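Local coordinates for halogenase PltM (Pseudomonas fluorescens, PDB 6BZN), which halogenates phenolic substrates with an unusually wide choice of halide and substrate, as an FAD-binding flavoprotein, at residues S90-I95 against C104-G109; A187-A192 against S197-Q202; A212-S217 against K284-E289; F410-V415 against N493-L498. All coordinates share one frame; numbering follows the deposited sequence.

Four contacts, taken in chain order, illustrate how local and distant closures together build one enzyme. Interaction 1 closes a loop of eight residues, setting the helix that begins at Pro92 against strand 104-107. Interaction 2 closes a tighter turn, from the end of strand 188-191 in the parallel sheet into helix 198-203. Interaction 3 spans 66 residues and joins the start of strand 215-223, in the mixed sheet, to the segment leading into helix 291-301. Interaction 4 closes the longest loop, 77 mostly helical residues, between two C-terminal helices. None nests in or crosses another; interactions 3 and 4 approach most closely, about 10 Å between nearest atoms.

Interaction 1: residues S90-I95 against C104-G109; sequences SHPDKI and CGIKLG
Cys104 meets Pro92 and Ile95 through its sulfur, and these three residues supply most of the buried surface. About the first side-chain bond, SG is staggered between the backbone N and the carbonyl carbon (chi1 72°), which swings the sulfur toward the first turn of the helix. There SG lies 3.6 Å from CG2 of Ile95, the methyl branch that stands anti to the isoleucine's backbone N. On the proline side the same sulfur reaches the ring at CB, with SG of Cys104 to CB of Pro92 at 4.0 Å, and also comes within 3.6 Å of Pro92 O. One sulfur thus touches two residues three apart, on the same side of the first helical turn. Farther along the strand, the Pro92 ring touches Ile106 at its outer carbon, CG to CG1 of Ile106 being 4.3 Å, a looser contact. No hydrogen bond crosses between the segments; van der Waals contact carries the pairing. His91 occupies the N-cap position, and its carbonyl O accepts from Ile95 N in the first helical turn. Helix 92-98 packs by its opening turn on strand 104-107, which pairs antiparallel with strand 134-138; Ala136 of that partner strand also touches Ile95.

Interaction 2: residues A187-A192 against S197-Q202; sequences AFIIDA and SPLSRQ
Strand 188-191 and helix 198-203 run nearly at right angles, their short segment axes 102° apart and 9.3 Å at closest approach, with Asp191 and Ser197 the nearest pair of backbone positions. Asp191 has the most surface covered here. With CG anti to its backbone N (chi1 -165°), the carboxylate extends from the strand's end to the first turn of the helix. OD2 meets the backbone of that turn and receives a weak, bent hydrogen bond from Leu199 N, 3.4 Å long with an angle of 144° at the hydrogen. Pro198 CD is beside the same oxygen, 3.3 Å from Asp191 OD2. Ser197 is the N-cap residue; the place of its hydroxyl in the model is uncertain, so its short approach to Asp191 carries little weight. The other carboxylate oxygen, OD1, accepts from Ala193 N, so the acid has one partner in the turn and a weak one in the helix. Nearer the strand, Leu199 CD1 meets two side chains: it is 3.8 Å from Ile189 CG2 and 3.9 Å from Asp191 CB. Phe336 and Leu338 of the adjoining strand extend this apolar patch. If ionised, as is likely, the carboxylate would interact favourably with the helix N terminus. The strand-turn-helix passage belongs to the parallel sheet of the Rossmann-like FAD-binding domain, and its turn contains Gly196, which contacts FAD when the cofactor is bound; none is bound to this chain here.

Interaction 3: residues A212-S217 against K284-E289; sequences ATDTCS and KYRPTE
Cys216 overlaps the ring of Pro287, its sulfur resting against two neighbouring ring carbons: SG is 3.9 Å from Pro287 CD and 4.0 Å from Pro287 CG. A chi1 of 62° leaves SG flanked by the cysteine's own N and C atoms and turns the sulfur toward the proline. Tyr320 of strand 313-321 touches both residues, so the pair is packed against a third side chain as well as against each other. Within the mixed sheet, strand 215-223 lies between strands 273-281 and 313-321, pairing antiparallel with each. The segment containing Pro287 leaves strand 273-281 and passes Cys216 on its way to helix 291-301; the contact thus joins the beginning of one strand to the connection that follows its neighbour. Nearer the surface, Asp214 and Arg286 face each other through a water. Asp214 OD2 and Arg286 NH2 stay 4.3 Å apart, beyond salt-bridge range, although the opposite charges may still attract across this gap. The water donates to Asp214 OD1 at 2.7 Å and accepts from Arg286 NH1 at 2.8 Å, lying in the plane of the guanidinium at its edge. OD1 has a second donor in Asn282 ND2, just ahead of the proline-bearing segment, so this one oxygen accepts from a protein amide and from the bridging water. Asp214 CG stands anti to its backbone N (chi1 -176°), which carries the acid toward the arginine.

Interaction 4: residues F410-V415 against N493-L498; sequences FHLWNV and NALHEL
Leu412 is the first residue of its segment to meet Leu495, across two helices that run in nearly the same direction, their short segment axes crossing at 18° and coming within 9.5 Å. Its CG stands anti to the backbone N (chi1 177°), and the side chain reaches across the gap by one methyl. Leu412 CD1 meets CD1 of Leu495 at 3.8 Å, methyl against methyl, the two branched chains being set at a slant. Val415, one turn on, has the most surface covered. Its CG1, again anti to the backbone N, presses on the root of Leu495, 3.5 Å from CB, and lies 3.6 Å from the backbone N of His496. That methyl therefore reaches the partner helix's backbone, while Leu495 spans the distance from Val415 to Leu412. The other methyl of Val415, CG2, covers one face of the His411 imidazole within its own helix, 3.9 Å above the ring plane and toward its rim. His496 adds its CB, 4.2 Å from Val415 CG1, and its ring turns to a hydrogen bond between NE2 and Ser512 O. No hydrogen bond crosses between the two segments; the side-chain contacts are apolar. Helices 410-441 and 488-502 pack side by side here, Leu495 also touching Ser474 and Met478 of helix 465-483, while Trp413 and Asn414 touch Val127 of strand 126-131.

Interaction 1: residues S90-I95 against C104-G109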
loop_
_atom_site.group_PDB
_atom_site.type_symbol
_atom_site.label_atom_id
_atom_site.label_comp_id
_atom_site.label_asym_id
_atom_site.label_seq_id
_atom_site.Cartn_x
_atom_site.Cartn_y
_atom_site.Cartn_z
ATOM N N SER A 90 8.388 -7.059 8.913
ATOM C CA SER A 90 7.591 -7.921 8.027
ATOM C C SER A 90 6.844 -9.045 8.724
ATOM O O SER A 90 6.003 -9.665 8.099
ATOM C CB SER A 90 8.462 -8.525 6.931
ATOM O OG SER A 90 9.315 -9.537 7.427
ATOM N N HIS A 91 7.161 -9.343 9.981
ATOM C CA HIS A 91 6.593 -10.517 10.665
ATOM C C HIS A 91 5.820 -10.058 11.915
ATOM O O HIS A 91 6.401 -9.429 12.775
ATOM C CB HIS A 91 7.705 -11.479 11.128
ATOM C CG HIS A 91 8.699 -11.874 10.071
ATOM N ND1 HIS A 91 8.403 -12.761 9.054
ATOM C CD2 HIS A 91 10.010 -11.558 9.918
ATOM C CE1 HIS A 91 9.472 -12.937 8.296
ATOM N NE2 HIS A 91 10.463 -12.225 8.805
ATOM N N PRO A 92 4.526 -10.401 12.044
ATOM C CA PRO A 92 3.801 -9.951 13.242
ATOM C C PRO A 92 4.392 -10.453 14.564
ATOM O O PRO A 92 4.399 -9.704 15.548
ATOM C CB PRO A 92 2.381 -10.493 13.050
ATOM C CG PRO A 92 2.410 -11.364 11.858
ATOM C CD PRO A 92 3.671 -11.148 11.105
ATOM N N ASP A 93 4.906 -11.686 14.585
ATOM C CA ASP A 93 5.478 -12.218 15.827
ATOM C C ASP A 93 6.752 -11.447 16.184
ATOM O O ASP A 93 6.952 -11.087 17.344
ATOM C CB ASP A 93 5.696 -13.738 15.751
ATOM C CG ASP A 93 4.367 -14.532 15.605
ATOM O OD1 ASP A 93 3.287 -14.052 16.022
ATOM O OD2 ASP A 93 4.402 -15.654 15.056
ATOM N N LYS A 94 7.566 -11.119 15.186
ATOM C CA LYS A 94 8.737 -10.288 15.416
ATOM C C LYS A 94 8.373 -8.844 15.807
ATOM O O LYS A 94 9.078 -8.257 16.605
ATOM C CB LYS A 94 9.683 -10.265 14.218
ATOM C CG LYS A 94 10.230 -11.618 13.779
ATOM C CD LYS A 94 11.190 -12.240 14.789
ATOM C CE LYS A 94 11.903 -13.439 14.171
ATOM N NZ LYS A 94 12.236 -14.513 15.158
ATOM N N ILE A 95 7.305 -8.276 15.240
ATOM C CA ILE A 95 6.822 -6.939 15.671
ATOM C C ILE A 95 6.440 -6.923 17.148
ATOM O O ILE A 95 6.866 -6.037 17.892
ATOM C CB ILE A 95 5.624 -6.456 14.829
ATOM C CG1 ILE A 95 6.102 -6.140 13.411
ATOM C CG2 ILE A 95 4.945 -5.228 15.459
ATOM C CD1 ILE A 95 4.982 -5.952 12.416
ATOM N N CYS A 104 0.997 -4.249 16.435
ATOM C CA CYS A 104 0.295 -4.832 15.305
ATOM C C CYS A 104 -0.821 -5.775 15.691
ATOM O O CYS A 104 -0.905 -6.272 16.826
ATOM C CB CYS A 104 1.257 -5.564 14.368
ATOM S SG CYS A 104 1.904 -7.105 15.037
ATOM N N GLY A 105 -1.713 -5.952 14.730
ATOM C CA GLY A 105 -2.598 -7.089 14.671
ATOM C C GLY A 105 -2.063 -8.079 13.644
ATOM O O GLY A 105 -0.977 -7.903 13.077
ATOM N N ILE A 106 -2.864 -9.094 13.374
ATOM C CA ILE A 106 -2.486 -10.174 12.463
ATOM C C ILE A 106 -3.423 -10.235 11.266
ATOM O O ILE A 106 -4.582 -9.833 11.352
ATOM C CB ILE A 106 -2.462 -11.520 13.224
ATOM C CG1 ILE A 106 -1.673 -12.567 12.475
ATOM C CG2 ILE A 106 -3.862 -12.024 13.540
ATOM C CD1 ILE A 106 -1.304 -13.756 13.342
ATOM N N LYS A 107 -2.907 -10.706 10.138
ATOM C CA LYS A 107 -3.772 -11.057 9.016
ATOM C C LYS A 107 -3.315 -12.332 8.343
ATOM O O LYS A 107 -2.122 -12.531 8.074
ATOM C CB LYS A 107 -3.911 -9.920 7.998
ATOM C CG LYS A 107 -2.599 -9.385 7.470
ATOM C CD LYS A 107 -2.771 -8.456 6.263
ATOM C CE LYS A 107 -3.236 -9.152 4.990
ATOM N NZ LYS A 107 -2.171 -9.397 3.983
ATOM N N LEU A 108 -4.290 -13.184 8.060
ATOM C CA LEU A 108 -4.048 -14.444 7.380
ATOM C C LEU A 108 -4.505 -14.383 5.934
ATOM O O LEU A 108 -4.453 -15.402 5.230
ATOM C CB LEU A 108 -4.764 -15.559 8.127
ATOM C CG LEU A 108 -4.352 -15.690 9.592
ATOM C CD1 LEU A 108 -5.206 -16.739 10.300
ATOM C CD2 LEU A 108 -2.873 -16.013 9.710
ATOM N N GLY A 109 -4.932 -13.196 5.493
ATOM C CA GLY A 109 -5.335 -12.965 4.117
ATOM C C GLY A 109 -6.221 -11.741 3.980
ATOM O O GLY A 109 -6.497 -11.048 4.961
#

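Interaction 2: residues A187-A192 against S197-Q202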
loop_
_atom_site.group_PDB
_atom_site.type_symbol
_atom_site.label_atom_id
_atom_site.label_comp_id
_atom_site.label_asym_id
_atom_site.label_seq_id
_atom_site.Cartn_x
_atom_site.Cartn_y
_atom_site.Cartn_z
ATOM N N ALA A 187 23.573 17.477 -1.145
ATOM C CA ALA A 187 23.728 17.137 -2.555
ATOM C C ALA A 187 22.399 16.768 -3.219
ATOM O O ALA A 187 22.274 16.891 -4.444
ATOM C CB ALA A 187 24.728 16.008 -2.727
ATOM N N PHE A 188 21.421 16.320 -2.428
ATOM C CA PHE A 188 20.212 15.677 -2.965
ATOM C C PHE A 188 19.092 15.734 -1.928
ATOM O O PHE A 188 19.360 15.672 -0.717
ATOM C CB PHE A 188 20.530 14.222 -3.270
ATOM C CG PHE A 188 19.569 13.536 -4.210
ATOM C CD1 PHE A 188 19.557 13.845 -5.560
ATOM C CD2 PHE A 188 18.737 12.518 -3.756
ATOM C CE1 PHE A 188 18.710 13.185 -6.443
ATOM C CE2 PHE A 188 17.899 11.838 -4.629
ATOM C CZ PHE A 188 17.879 12.173 -5.974
ATOM N N ILE A 189 17.858 15.851 -2.400
ATOM C CA ILE A 189 16.693 15.888 -1.500
ATOM C C ILE A 189 15.680 14.811 -1.908
ATOM O O ILE A 189 15.354 14.667 -3.080
ATOM C CB ILE A 189 16.075 17.307 -1.387
ATOM C CG1 ILE A 189 14.975 17.339 -0.323
ATOM C CG2 ILE A 189 15.530 17.846 -2.709
ATOM C CD1 ILE A 189 14.728 18.735 0.236
ATOM N N ILE A 190 15.233 14.034 -0.929
ATOM C CA ILE A 190 14.222 12.996 -1.137
ATOM C C ILE A 190 12.948 13.424 -0.427
ATOM O O ILE A 190 12.966 13.681 0.772
ATOM C CB ILE A 190 14.696 11.635 -0.608
ATOM C CG1 ILE A 190 15.925 11.202 -1.396
ATOM C CG2 ILE A 190 13.598 10.572 -0.731
ATOM C CD1 ILE A 190 16.660 10.026 -0.798
ATOM N N ASP A 191 11.851 13.508 -1.171
ATOM C CA ASP A 191 10.562 13.814 -0.587
ATOM C C ASP A 191 9.864 12.517 -0.187
ATOM O O ASP A 191 9.305 11.804 -1.041
ATOM C CB ASP A 191 9.672 14.604 -1.541
ATOM C CG ASP A 191 8.478 15.239 -0.839
ATOM O OD1 ASP A 191 8.019 14.724 0.212
ATOM O OD2 ASP A 191 8.008 16.289 -1.339
ATOM N N ALA A 192 9.866 12.253 1.113
ATOM C CA ALA A 192 9.245 11.069 1.694
ATOM C C ALA A 192 7.954 11.440 2.419
ATOM O O ALA A 192 7.468 10.680 3.253
ATOM C CB ALA A 192 10.227 10.399 2.655
ATOM N N SER A 197 3.579 16.717 0.206
ATOM C CA SER A 197 4.878 16.861 -0.474
ATOM C C SER A 197 5.169 18.330 -0.885
ATOM O O SER A 197 4.553 18.833 -1.826
ATOM C CB SER A 197 4.898 15.954 -1.709
ATOM O OG SER A 197 5.957 16.279 -2.598
ATOM N N PRO A 198 6.100 19.015 -0.180
ATOM C CA PRO A 198 6.384 20.426 -0.504
ATOM C C PRO A 198 7.189 20.599 -1.803
ATOM O O PRO A 198 7.108 21.663 -2.444
ATOM C CB PRO A 198 7.191 20.899 0.705
ATOM C CG PRO A 198 7.932 19.673 1.123
ATOM C CD PRO A 198 6.992 18.514 0.891
ATOM N N LEU A 199 7.945 19.565 -2.184
ATOM C CA LEU A 199 8.573 19.511 -3.492
ATOM C C LEU A 199 7.539 19.328 -4.551
ATOM O O LEU A 199 7.638 19.935 -5.595
ATOM C CB LEU A 199 9.594 18.373 -3.625
ATOM C CG LEU A 199 10.982 18.655 -3.081
ATOM C CD1 LEU A 199 11.827 17.422 -3.250
ATOM C CD2 LEU A 199 11.610 19.835 -3.809
ATOM N N SER A 200 6.552 18.468 -4.303
ATOM C CA SER A 200 5.518 18.285 -5.287
ATOM C C SER A 200 4.813 19.611 -5.544
ATOM O O SER A 200 4.620 19.979 -6.702
ATOM C CB SER A 200 4.499 17.209 -4.898
ATOM O OG SER A 200 3.451 17.155 -5.856
ATOM N N ARG A 201 4.461 20.335 -4.484
ATOM C CA ARG A 201 3.767 21.626 -4.643
ATOM C C ARG A 201 4.634 22.608 -5.424
ATOM O O ARG A 201 4.165 23.232 -6.374
ATOM C CB ARG A 201 3.362 22.226 -3.288
ATOM C CG ARG A 201 2.316 21.420 -2.525
ATOM C CD ARG A 201 1.744 22.185 -1.338
ATOM N NE ARG A 201 2.796 22.636 -0.419
ATOM C CZ ARG A 201 3.112 22.102 0.772
ATOM N NH1 ARG A 201 2.460 21.056 1.290
ATOM N NH2 ARG A 201 4.115 22.643 1.470
ATOM N N GLN A 202 5.914 22.708 -5.074
ATOM C CA GLN A 202 6.764 23.736 -5.699
ATOM C C GLN A 202 7.213 23.371 -7.125
ATOM O O GLN A 202 7.524 24.258 -7.925
ATOM C CB GLN A 202 7.944 24.064 -4.795
ATOM C CG GLN A 202 9.189 23.217 -4.992
ATOM C CD GLN A 202 10.288 23.586 -4.014
ATOM O OE1 GLN A 202 10.014 23.893 -2.858
ATOM N NE2 GLN A 202 11.532 23.594 -4.483
#

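Interaction 3: residues A212-S217 against K284-E289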
loop_
_atom_site.group_PDB
_atom_site.type_symbol
_atom_site.label_atom_id
_atom_site.label_comp_id
_atom_site.label_asym_id
_atom_site.label_seq_id
_atom_site.Cartn_x
_atom_site.Cartn_y
_atom_site.Cartn_z
ATOM N N ALA A 212 -8.442 7.173 -13.703
ATOM C CA ALA A 212 -9.716 6.449 -13.727
ATOM C C ALA A 212 -10.404 6.369 -12.366
ATOM O O ALA A 212 -11.615 6.213 -12.313
ATOM C CB ALA A 212 -9.529 5.042 -14.292
ATOM N N THR A 213 -9.633 6.448 -11.273
ATOM C CA THR A 213 -10.172 6.340 -9.935
ATOM C C THR A 213 -10.409 7.740 -9.355
ATOM O O THR A 213 -9.500 8.573 -9.350
ATOM C CB THR A 213 -9.213 5.553 -9.024
ATOM O OG1 THR A 213 -8.834 4.331 -9.671
ATOM C CG2 THR A 213 -9.865 5.217 -7.715
ATOM N N ASP A 214 -11.625 7.964 -8.861
ATOM C CA ASP A 214 -12.043 9.211 -8.221
ATOM C C ASP A 214 -12.803 8.819 -6.961
ATOM O O ASP A 214 -14.002 8.522 -7.012
ATOM C CB ASP A 214 -12.910 10.001 -9.206
ATOM C CG ASP A 214 -13.336 11.377 -8.689
ATOM O OD1 ASP A 214 -13.049 11.769 -7.537
ATOM O OD2 ASP A 214 -13.988 12.083 -9.493
ATOM N N THR A 215 -12.089 8.789 -5.833
ATOM C CA THR A 215 -12.626 8.291 -4.595
ATOM C C THR A 215 -12.289 9.179 -3.427
ATOM O O THR A 215 -11.309 9.927 -3.466
ATOM C CB THR A 215 -12.121 6.863 -4.249
ATOM O OG1 THR A 215 -10.695 6.838 -4.178
ATOM C CG2 THR A 215 -12.609 5.834 -5.270
ATOM N N CYS A 216 -13.124 9.069 -2.396
ATOM C CA CYS A 216 -12.946 9.754 -1.123
ATOM C C CYS A 216 -12.777 8.692 -0.042
ATOM O O CYS A 216 -13.022 7.499 -0.286
ATOM C CB CYS A 216 -14.143 10.662 -0.803
ATOM S SG CYS A 216 -15.723 9.811 -0.631
ATOM N N SER A 217 -12.328 9.119 1.135
ATOM C CA SER A 217 -12.095 8.220 2.247
ATOM C C SER A 217 -12.416 8.888 3.577
ATOM O O SER A 217 -12.053 10.053 3.798
ATOM C CB SER A 217 -10.633 7.748 2.231
ATOM O OG SER A 217 -10.407 6.773 3.233
ATOM N N LYS A 284 -20.317 7.698 -8.251
ATOM C CA LYS A 284 -21.578 7.060 -7.862
ATOM C C LYS A 284 -22.230 7.625 -6.613
ATOM O O LYS A 284 -23.436 7.590 -6.519
ATOM C CB LYS A 284 -21.386 5.566 -7.683
ATOM C CG LYS A 284 -21.102 4.836 -8.985
ATOM C CD LYS A 284 -21.016 3.351 -8.742
ATOM C CE LYS A 284 -20.553 2.617 -9.983
ATOM N NZ LYS A 284 -21.697 2.381 -10.887
ATOM N N TYR A 285 -21.455 8.100 -5.642
ATOM C CA TYR A 285 -22.025 8.726 -4.452
ATOM C C TYR A 285 -21.054 9.758 -3.919
ATOM O O TYR A 285 -19.887 9.427 -3.694
ATOM C CB TYR A 285 -22.316 7.692 -3.349
ATOM C CG TYR A 285 -22.803 8.324 -2.069
ATOM C CD1 TYR A 285 -24.117 8.800 -1.959
ATOM C CD2 TYR A 285 -21.964 8.466 -0.963
ATOM C CE1 TYR A 285 -24.571 9.394 -0.793
ATOM C CE2 TYR A 285 -22.404 9.057 0.205
ATOM C CZ TYR A 285 -23.707 9.520 0.290
ATOM O OH TYR A 285 -24.152 10.113 1.434
ATOM N N ARG A 286 -21.532 10.982 -3.699
ATOM C CA ARG A 286 -20.737 12.030 -3.055
ATOM C C ARG A 286 -21.319 12.299 -1.676
ATOM O O ARG A 286 -22.478 12.684 -1.565
ATOM C CB ARG A 286 -20.720 13.324 -3.883
ATOM C CG ARG A 286 -19.717 13.306 -5.026
ATOM C CD ARG A 286 -19.680 14.623 -5.783
ATOM N NE ARG A 286 -19.215 14.415 -7.154
ATOM C CZ ARG A 286 -17.939 14.364 -7.555
ATOM N NH1 ARG A 286 -16.921 14.516 -6.701
ATOM N NH2 ARG A 286 -17.673 14.161 -8.841
ATOM N N PRO A 287 -20.525 12.103 -0.609
ATOM C CA PRO A 287 -21.062 12.417 0.705
ATOM C C PRO A 287 -21.319 13.921 0.872
ATOM O O PRO A 287 -20.637 14.735 0.261
ATOM C CB PRO A 287 -19.956 11.948 1.650
ATOM C CG PRO A 287 -18.715 12.099 0.855
ATOM C CD PRO A 287 -19.102 11.713 -0.537
ATOM N N THR A 288 -22.312 14.257 1.683
ATOM C CA THR A 288 -22.699 15.651 1.926
ATOM C C THR A 288 -22.656 16.084 3.383
ATOM O O THR A 288 -22.665 17.283 3.654
ATOM C CB THR A 288 -24.132 15.909 1.418
ATOM O OG1 THR A 288 -25.009 14.896 1.920
ATOM C CG2 THR A 288 -24.162 15.897 -0.082
ATOM N N GLU A 289 -22.609 15.140 4.321
ATOM C CA GLU A 289 -22.782 15.467 5.738
ATOM C C GLU A 289 -21.534 15.113 6.533
ATOM O O GLU A 289 -20.567 14.593 5.981
ATOM C CB GLU A 289 -24.007 14.740 6.270
ATOM C CG GLU A 289 -25.276 15.085 5.494
ATOM C CD GLU A 289 -26.512 14.522 6.138
ATOM O OE1 GLU A 289 -26.973 15.105 7.140
ATOM O OE2 GLU A 289 -27.016 13.490 5.649
HETATM O O HOH W 1 -14.163 14.204 -7.028
#

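Interaction 4: residues F410-V415 against N493-L498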
loop_
_atom_site.group_PDB
_atom_site.type_symbol
_atom_site.label_atom_id
_atom_site.label_comp_id
_atom_site.label_asym_id
_atom_site.label_seq_id
_atom_site.Cartn_x
_atom_site.Cartn_y
_atom_site.Cartn_z
ATOM N N PHE A 410 -21.722 -9.712 -6.758
ATOM C CA PHE A 410 -20.811 -10.641 -6.111
ATOM C C PHE A 410 -20.155 -11.611 -7.090
ATOM O O PHE A 410 -18.951 -11.819 -7.023
ATOM C CB PHE A 410 -21.440 -11.454 -4.977
ATOM C CG PHE A 410 -20.516 -12.517 -4.493
ATOM C CD1 PHE A 410 -19.389 -12.168 -3.756
ATOM C CD2 PHE A 410 -20.676 -13.845 -4.894
ATOM C CE1 PHE A 410 -18.470 -13.130 -3.366
ATOM C CE2 PHE A 410 -19.761 -14.813 -4.502
ATOM C CZ PHE A 410 -18.661 -14.457 -3.742
ATOM N N HIS A 411 -20.944 -12.229 -7.982
ATOM C CA HIS A 411 -20.370 -13.187 -8.933
ATOM C C HIS A 411 -19.272 -12.518 -9.775
ATOM O O HIS A 411 -18.187 -13.084 -9.961
ATOM C CB HIS A 411 -21.453 -13.835 -9.821
ATOM C CG HIS A 411 -20.904 -14.807 -10.819
ATOM N ND1 HIS A 411 -20.319 -16.001 -10.448
ATOM C CD2 HIS A 411 -20.827 -14.754 -12.171
ATOM C CE1 HIS A 411 -19.901 -16.637 -11.530
ATOM N NE2 HIS A 411 -20.190 -15.899 -12.586
ATOM N N LEU A 412 -19.531 -11.298 -10.232
ATOM C CA LEU A 412 -18.539 -10.529 -10.984
ATOM C C LEU A 412 -17.292 -10.288 -10.126
ATOM O O LEU A 412 -16.162 -10.514 -10.590
ATOM C CB LEU A 412 -19.138 -9.209 -11.483
ATOM C CG LEU A 412 -18.225 -8.236 -12.241
ATOM C CD1 LEU A 412 -17.570 -8.898 -13.434
ATOM C CD2 LEU A 412 -19.027 -7.016 -12.660
ATOM N N TRP A 413 -17.496 -9.879 -8.874
ATOM C CA TRP A 413 -16.367 -9.699 -7.962
ATOM C C TRP A 413 -15.569 -10.999 -7.828
ATOM O O TRP A 413 -14.342 -10.999 -7.903
ATOM C CB TRP A 413 -16.778 -9.194 -6.576
ATOM C CG TRP A 413 -15.590 -9.105 -5.725
ATOM C CD1 TRP A 413 -15.182 -10.001 -4.779
ATOM C CD2 TRP A 413 -14.564 -8.125 -5.818
ATOM N NE1 TRP A 413 -13.974 -9.614 -4.260
ATOM C CE2 TRP A 413 -13.575 -8.462 -4.878
ATOM C CE3 TRP A 413 -14.391 -6.977 -6.597
ATOM C CZ2 TRP A 413 -12.428 -7.683 -4.685
ATOM C CZ3 TRP A 413 -13.259 -6.203 -6.410
ATOM C CH2 TRP A 413 -12.283 -6.562 -5.464
ATOM N N ASN A 414 -16.276 -12.107 -7.627
ATOM C CA ASN A 414 -15.615 -13.396 -7.442
ATOM C C ASN A 414 -14.718 -13.708 -8.639
ATOM O O ASN A 414 -13.545 -14.050 -8.460
ATOM C CB ASN A 414 -16.679 -14.489 -7.183
ATOM C CG ASN A 414 -16.090 -15.870 -6.985
ATOM O OD1 ASN A 414 -14.908 -16.042 -6.704
ATOM N ND2 ASN A 414 -16.942 -16.886 -7.145
ATOM N N VAL A 415 -15.236 -13.542 -9.861
ATOM C CA VAL A 415 -14.418 -13.791 -11.044
ATOM C C VAL A 415 -13.251 -12.788 -11.098
ATOM O O VAL A 415 -12.091 -13.173 -11.277
ATOM C CB VAL A 415 -15.227 -13.738 -12.361
ATOM C CG1 VAL A 415 -14.318 -14.045 -13.526
ATOM C CG2 VAL A 415 -16.365 -14.769 -12.348
ATOM N N ASN A 493 -18.496 -13.621 -17.351
ATOM C CA ASN A 493 -18.144 -14.715 -18.250
ATOM C C ASN A 493 -16.938 -14.406 -19.139
ATOM O O ASN A 493 -16.095 -15.270 -19.358
ATOM C CB ASN A 493 -19.324 -15.110 -19.122
ATOM C CG ASN A 493 -19.027 -16.357 -19.929
ATOM O OD1 ASN A 493 -18.956 -17.454 -19.375
ATOM N ND2 ASN A 493 -18.794 -16.192 -21.227
ATOM N N ALA A 494 -16.881 -13.182 -19.662
ATOM C CA ALA A 494 -15.744 -12.716 -20.457
ATOM C C ALA A 494 -14.447 -12.781 -19.638
ATOM O O ALA A 494 -13.407 -13.243 -20.139
ATOM C CB ALA A 494 -15.995 -11.303 -20.972
ATOM N N LEU A 495 -14.507 -12.353 -18.371
ATOM C CA LEU A 495 -13.349 -12.500 -17.488
ATOM C C LEU A 495 -12.965 -13.968 -17.280
ATOM O O LEU A 495 -11.794 -14.314 -17.343
ATOM C CB LEU A 495 -13.582 -11.826 -16.134
ATOM C CG LEU A 495 -13.736 -10.307 -16.098
ATOM C CD1 LEU A 495 -14.098 -9.870 -14.681
ATOM C CD2 LEU A 495 -12.485 -9.597 -16.578
ATOM N N HIS A 496 -13.949 -14.817 -17.018
ATOM C CA HIS A 496 -13.699 -16.241 -16.781
ATOM C C HIS A 496 -12.976 -16.886 -17.978
ATOM O O HIS A 496 -12.019 -17.624 -17.804
ATOM C CB HIS A 496 -15.019 -16.953 -16.493
ATOM C CG HIS A 496 -14.866 -18.353 -15.992
ATOM N ND1 HIS A 496 -15.819 -19.323 -16.208
ATOM C CD2 HIS A 496 -13.878 -18.950 -15.287
ATOM C CE1 HIS A 496 -15.438 -20.451 -15.637
ATOM N NE2 HIS A 496 -14.260 -20.256 -15.080
ATOM N N GLU A 497 -13.410 -16.563 -19.189
ATOM C CA GLU A 497 -12.772 -17.109 -20.400
ATOM C C GLU A 497 -11.320 -16.626 -20.547
ATOM O O GLU A 497 -10.432 -17.413 -20.909
ATOM C CB GLU A 497 -13.614 -16.791 -21.641
ATOM C CG GLU A 497 -14.989 -17.469 -21.659
ATOM C CD GLU A 497 -14.912 -18.995 -21.736
ATOM O OE1 GLU A 497 -14.023 -19.504 -22.444
ATOM O OE2 GLU A 497 -15.725 -19.690 -21.072
ATOM N N LEU A 498 -11.068 -15.350 -20.238
ATOM C CA LEU A 498 -9.695 -14.831 -20.183
ATOM C C LEU A 498 -8.827 -15.583 -19.164
ATOM O O LEU A 498 -7.681 -15.929 -19.461
ATOM C CB LEU A 498 -9.687 -13.317 -19.883
ATOM C CG LEU A 498 -10.225 -12.413 -21.000
ATOM C CD1 LEU A 498 -10.348 -10.971 -20.538
ATOM C CD2 LEU A 498 -9.343 -12.519 -22.240
#